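Local atomic coordinates of spondin-1 (Homo sapiens, PDB entry 2ZOU), a protein that is a secreted extracellular-matrix glycoprotein, also called F-spondin, that probably acts in cell adhesion, its reeler domain forming a beta-sandwich. Residues Ser51-Glu63 / Thr117-Lys129. Residues are numbered along the deposited sequence; the frame is centred on the assembly and turned at random. Where two conformers were deposited one is given.
With EDO (1,2-ethanediol), chain D; EDO (1,2-ethanediol), chain F.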
loop_
_atom_site.group_PDB
_atom_site.type_symbol
_atom_site.label_atom_id
_atom_site.label_comp_id
_atom_site.label_asym_id
_atom_site.label_seq_id
_atom_site.Cartn_x
_atom_site.Cartn_y
_atom_site.Cartn_z
ATOM N N SER A 51 -14.503 -7.963 -10.113
ATOM C CA SER A 51 -13.695 -8.461 -9.004
ATOM C C SER A 51 -13.916 -7.693 -7.701
ATOM O O SER A 51 -14.507 -6.599 -7.675
ATOM C CB SER A 51 -12.208 -8.475 -9.379
ATOM O OG SER A 51 -11.977 -9.331 -10.498
ATOM N N TYR A 52 -13.429 -8.289 -6.621
ATOM C CA TYR A 52 -13.494 -7.709 -5.294
ATOM C C TYR A 52 -12.362 -8.320 -4.491
ATOM O O TYR A 52 -11.733 -9.298 -4.928
ATOM C CB TYR A 52 -14.853 -8.022 -4.632
ATOM C CG TYR A 52 -15.151 -9.498 -4.599
ATOM C CD1 TYR A 52 -14.685 -10.298 -3.546
ATOM C CD2 TYR A 52 -15.856 -10.109 -5.638
ATOM C CE1 TYR A 52 -14.924 -11.667 -3.525
ATOM C CE2 TYR A 52 -16.100 -11.486 -5.623
ATOM C CZ TYR A 52 -15.631 -12.250 -4.565
ATOM O OH TYR A 52 -15.869 -13.598 -4.519
ATOM N N PHE A 53 -12.091 -7.752 -3.329
ATOM C CA PHE A 53 -11.167 -8.375 -2.392
ATOM C C PHE A 53 -11.810 -8.448 -1.011
ATOM O O PHE A 53 -12.588 -7.581 -0.624
ATOM C CB PHE A 53 -9.798 -7.680 -2.377
ATOM C CG PHE A 53 -9.861 -6.191 -2.204
ATOM C CD1 PHE A 53 -10.045 -5.355 -3.309
ATOM C CD2 PHE A 53 -9.716 -5.610 -0.949
ATOM C CE1 PHE A 53 -10.083 -3.966 -3.161
ATOM C CE2 PHE A 53 -9.784 -4.223 -0.777
ATOM C CZ PHE A 53 -9.936 -3.394 -1.894
ATOM N N ARG A 54 -11.501 -9.517 -0.291
ATOM C CA ARG A 54 -12.031 -9.713 1.058
ATOM C C ARG A 54 -10.999 -9.306 2.102
ATOM O O ARG A 54 -11.324 -9.137 3.277
ATOM C CB ARG A 54 -12.467 -11.165 1.245
ATOM C CG ARG A 54 -13.733 -11.507 0.479
ATOM C CD ARG A 54 -14.208 -12.937 0.740
ATOM N NE ARG A 54 -13.227 -13.934 0.305
ATOM C CZ ARG A 54 -12.502 -14.694 1.121
ATOM N NH1 ARG A 54 -12.649 -14.623 2.447
ATOM N NH2 ARG A 54 -11.632 -15.551 0.607
ATOM N N GLY A 55 -9.758 -9.148 1.671
ATOM C CA GLY A 55 -8.668 -8.732 2.539
ATOM C C GLY A 55 -7.524 -8.141 1.740
ATOM O O GLY A 55 -7.378 -8.388 0.536
ATOM N N PHE A 56 -6.703 -7.341 2.402
ATOM C CA PHE A 56 -5.558 -6.703 1.751
ATOM C C PHE A 56 -4.505 -6.344 2.782
ATOM O O PHE A 56 -4.801 -6.249 3.987
ATOM C CB PHE A 56 -5.977 -5.449 0.964
ATOM C CG PHE A 56 -6.230 -4.254 1.840
ATOM C CD1 PHE A 56 -5.218 -3.339 2.113
ATOM C CD2 PHE A 56 -7.468 -4.081 2.453
ATOM C CE1 PHE A 56 -5.455 -2.261 2.960
ATOM C CE2 PHE A 56 -7.721 -3.012 3.291
ATOM C CZ PHE A 56 -6.719 -2.095 3.555
ATOM N N THR A 57 -3.286 -6.143 2.296
ATOM C CA THR A 57 -2.210 -5.583 3.097
ATOM C C THR A 57 -1.512 -4.533 2.262
ATOM O O THR A 57 -1.214 -4.766 1.097
ATOM C CB THR A 57 -1.181 -6.645 3.493
ATOM O OG1 THR A 57 -1.844 -7.738 4.140
ATOM C CG2 THR A 57 -0.161 -6.046 4.458
ATOM N N LEU A 58 -1.230 -3.395 2.875
ATOM C CA LEU A 58 -0.626 -2.274 2.194
ATOM C C LEU A 58 0.553 -1.734 3.004
ATOM O O LEU A 58 0.398 -1.452 4.198
ATOM C CB LEU A 58 -1.686 -1.183 1.979
ATOM C CG LEU A 58 -1.198 0.193 1.544
ATOM C CD1 LEU A 58 -0.548 0.121 0.187
ATOM C CD2 LEU A 58 -2.327 1.202 1.546
ATOM N N ILE A 59 1.715 -1.593 2.349
ATOM C CA ILE A 59 2.935 -1.066 3.001
ATOM C C ILE A 59 3.633 -0.035 2.124
ATOM O O ILE A 59 3.331 0.090 0.937
ATOM C CB ILE A 59 3.917 -2.207 3.401
ATOM C CG1 ILE A 59 4.342 -3.004 2.164
ATOM C CG2 ILE A 59 3.275 -3.086 4.474
ATOM C CD1 ILE A 59 5.349 -4.113 2.463
ATOM N N ALA A 60 4.536 0.736 2.731
ATOM C CA ALA A 60 5.382 1.679 2.007
ATOM C C ALA A 60 6.818 1.438 2.451
ATOM O O ALA A 60 7.121 1.610 3.631
ATOM C CB ALA A 60 4.971 3.099 2.332
ATOM N N LEU A 61 7.680 1.050 1.515
ATOM C CA LEU A 61 9.060 0.649 1.825
ATOM C C LEU A 61 10.061 1.525 1.124
ATOM O O LEU A 61 9.869 1.899 -0.033
ATOM C CB LEU A 61 9.305 -0.789 1.374
ATOM C CG LEU A 61 8.456 -1.875 2.028
ATOM C CD1 LEU A 61 8.878 -3.254 1.500
ATOM C CD2 LEU A 61 8.592 -1.819 3.554
ATOM N N ARG A 62 11.178 1.814 1.790
ATOM C CA ARG A 62 12.314 2.341 1.080
ATOM C C ARG A 62 12.672 1.318 0.014
ATOM O O ARG A 62 12.633 0.109 0.275
ATOM C CB ARG A 62 13.479 2.530 2.052
ATOM C CG ARG A 62 13.209 3.625 3.080
ATOM C CD ARG A 62 14.499 4.001 3.780
ATOM N NE ARG A 62 14.276 4.914 4.894
ATOM C CZ ARG A 62 15.165 5.821 5.297
ATOM N NH1 ARG A 62 16.322 5.953 4.661
ATOM N NH2 ARG A 62 14.890 6.609 6.327
ATOM N N GLU A 63 13.015 1.784 -1.179
ATOM C CA GLU A 63 13.399 0.863 -2.256
ATOM C C GLU A 63 14.542 -0.083 -1.871
ATOM O O GLU A 63 15.465 0.297 -1.141
ATOM C CB GLU A 63 13.763 1.619 -3.531
ATOM C CG GLU A 63 13.637 0.738 -4.777
ATOM C CD GLU A 63 13.855 1.484 -6.083
ATOM O OE1 GLU A 63 14.366 2.629 -6.044
ATOM O OE2 GLU A 63 13.518 0.905 -7.144
ATOM N N THR A 117 15.000 10.577 2.201
ATOM C CA THR A 117 14.506 9.214 2.407
ATOM C C THR A 117 14.701 8.346 1.163
ATOM O O THR A 117 14.827 7.127 1.263
ATOM C CB THR A 117 13.022 9.215 2.866
ATOM O OG1 THR A 117 12.929 9.902 4.124
ATOM C CG2 THR A 117 12.478 7.787 3.026
ATOM N N GLY A 118 14.728 8.989 -0.000
ATOM C CA GLY A 118 14.908 8.301 -1.268
ATOM C C GLY A 118 13.620 7.717 -1.829
ATOM O O GLY A 118 12.504 8.012 -1.378
ATOM N N CYS A 119 13.786 6.876 -2.836
ATOM C CA CYS A 119 12.644 6.285 -3.523
ATOM C C CYS A 119 11.859 5.391 -2.590
ATOM O O CYS A 119 12.435 4.606 -1.844
ATOM C CB CYS A 119 13.098 5.488 -4.746
ATOM S SG CYS A 119 13.788 6.521 -6.057
ATOM N N VAL A 120 10.536 5.514 -2.660
ATOM C CA VAL A 120 9.629 4.726 -1.839
ATOM C C VAL A 120 8.760 3.835 -2.751
ATOM O O VAL A 120 8.329 4.258 -3.823
ATOM C CB VAL A 120 8.723 5.640 -0.992
ATOM C CG1 VAL A 120 7.617 4.843 -0.311
ATOM C CG2 VAL A 120 9.558 6.406 0.024
ATOM N N ILE A 121 8.538 2.599 -2.316
ATOM C CA ILE A 121 7.667 1.665 -3.030
ATOM C C ILE A 121 6.429 1.395 -2.207
ATOM O O ILE A 121 6.503 0.811 -1.116
ATOM C CB ILE A 121 8.359 0.301 -3.305
ATOM C CG1 ILE A 121 9.794 0.468 -3.836
ATOM C CG2 ILE A 121 7.501 -0.528 -4.259
ATOM C CD1 ILE A 121 9.906 1.101 -5.225
ATOM N N LEU A 122 5.284 1.834 -2.731
ATOM C CA LEU A 122 3.997 1.512 -2.151
ATOM C C LEU A 122 3.585 0.193 -2.745
ATOM O O LEU A 122 3.594 0.065 -3.965
ATOM C CB LEU A 122 2.961 2.580 -2.522
ATOM C CG LEU A 122 3.261 3.999 -2.022
ATOM C CD1 LEU A 122 2.298 5.002 -2.640
ATOM C CD2 LEU A 122 3.136 4.025 -0.524
ATOM N N LYS A 123 3.215 -0.763 -1.902
ATOM C CA LYS A 123 2.953 -2.139 -2.343
ATOM C C LYS A 123 1.766 -2.750 -1.622
ATOM O O LYS A 123 1.607 -2.584 -0.418
ATOM C CB LYS A 123 4.165 -3.030 -2.052
ATOM C CG LYS A 123 5.264 -3.035 -3.081
ATOM C CD LYS A 123 6.558 -3.545 -2.476
ATOM C CE LYS A 123 6.552 -5.033 -2.265
ATOM N NZ LYS A 123 7.947 -5.501 -1.984
ATOM N N ALA A 124 0.950 -3.499 -2.354
ATOM C CA ALA A 124 -0.187 -4.170 -1.764
ATOM C C ALA A 124 -0.269 -5.627 -2.167
ATOM O O ALA A 124 0.226 -6.031 -3.215
ATOM C CB ALA A 124 -1.465 -3.457 -2.139
ATOM N N SER A 125 -0.898 -6.400 -1.296
ATOM C CA SER A 125 -1.264 -7.784 -1.532
ATOM C C SER A 125 -2.749 -7.896 -1.256
ATOM O O SER A 125 -3.258 -7.192 -0.373
ATOM C CB SER A 125 -0.471 -8.681 -0.583
ATOM O OG SER A 125 -0.924 -10.013 -0.652
ATOM N N ILE A 126 -3.461 -8.758 -1.984
ATOM C CA ILE A 126 -4.895 -8.947 -1.724
ATOM C C ILE A 126 -5.302 -10.422 -1.671
ATOM O O ILE A 126 -4.568 -11.298 -2.147
ATOM C CB ILE A 126 -5.843 -8.183 -2.729
ATOM C CG1 ILE A 126 -5.828 -8.829 -4.124
ATOM C CG2 ILE A 126 -5.576 -6.649 -2.743
ATOM C CD1 ILE A 126 -6.862 -9.918 -4.343
ATOM N N VAL A 127 -6.481 -10.675 -1.109
ATOM C CA VAL A 127 -7.162 -11.974 -1.264
ATOM C C VAL A 127 -8.589 -11.829 -1.797
ATOM O O VAL A 127 -9.338 -10.987 -1.313
ATOM C CB VAL A 127 -7.139 -12.846 0.035
ATOM C CG1 VAL A 127 -7.740 -12.109 1.219
ATOM C CG2 VAL A 127 -7.840 -14.184 -0.203
ATOM N N GLN A 128 -8.946 -12.648 -2.797
ATOM C CA GLN A 128 -10.319 -12.758 -3.325
ATOM C C GLN A 128 -10.763 -14.211 -3.154
ATOM O O GLN A 128 -11.444 -14.530 -2.180
ATOM C CB GLN A 128 -10.401 -12.308 -4.803
ATOM C CG GLN A 128 -11.832 -12.316 -5.403
ATOM C CD GLN A 128 -11.929 -11.798 -6.848
ATOM O OE1 GLN A 128 -13.028 -11.692 -7.394
ATOM N NE2 GLN A 128 -10.796 -11.521 -7.471
ATOM N N LYS A 129 -10.367 -15.080 -4.090
ATOM C CA LYS A 129 -10.474 -16.540 -3.950
ATOM C C LYS A 129 -9.098 -17.188 -4.151
ATOM O O LYS A 129 -8.961 -18.422 -4.165
ATOM C CB LYS A 129 -11.514 -17.107 -4.922
ATOM C CG LYS A 129 -12.940 -16.642 -4.626
ATOM C CD LYS A 129 -13.970 -17.550 -5.242
ATOM C CE LYS A 129 -15.366 -16.981 -5.075
ATOM N NZ LYS A 129 -16.388 -17.966 -5.500
HETATM C C1 EDO D . -3.254 -11.431 1.598
HETATM O O1 EDO D . -1.841 -11.204 1.554
HETATM C C2 EDO D . -3.975 -10.099 1.762
HETATM O O2 EDO D . -3.515 -9.434 2.950
HETATM C C1 EDO F . 1.168 -7.436 -6.768
HETATM O O1 EDO F . 0.756 -7.647 -5.416
HETATM C C2 EDO F . 0.880 -8.653 -7.631
HETATM O O2 EDO F . 0.564 -8.239 -8.961
#
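Gln128 lays its extended side chain across the Tyr52 ring: CG sits over one face, 3.9 Å from the ring centroid in a CH-pi contact, and OE1 lies above the same ring near its rim, amide and ring planes 69° apart. With CG anti to the backbone N (chi1 -177°) and the chain extended beyond it, the amide reaches over the ring toward Ser51. The carbonyl of Gln128 is gripped side-on by Arg54, whose NE (3.1 Å) and NH2 (3.0 Å) both donate to O of Gln128 close to the guanidinium plane; a bend at chi3 (-62°) helps fold the chain back. A leucine in place of Arg54 would probably leave this carbonyl without either donor. Arg54 and Gly55 face Val127 in a classic beta bulge, where Arg54 N donates to Val127 O at 2.8 Å. Beyond it the strands run antiparallel in regular register to Arg62 and Val120, followed by a hydrogen bond from Glu63 N to Cys119 O. On one face, Ala60 CB meets Leu122 CD2 at 3.5 Å and also Val120 CG1; on the other, Thr57 OG1 hydrogen-bonds an ethanediol, probably from the crystallisation liquor. Glu63 lays CG 3.8 Å from Ile121 CD1, its OE2 salt-bridged to Lys143. These are neighbouring inner strands of one sheet of the reeler-domain beta-sandwich, between strands 95-97 and 131-144; Leu58, Ala60 and Leu122 pack against strands 24-28 and 105-111 of the opposing sheet.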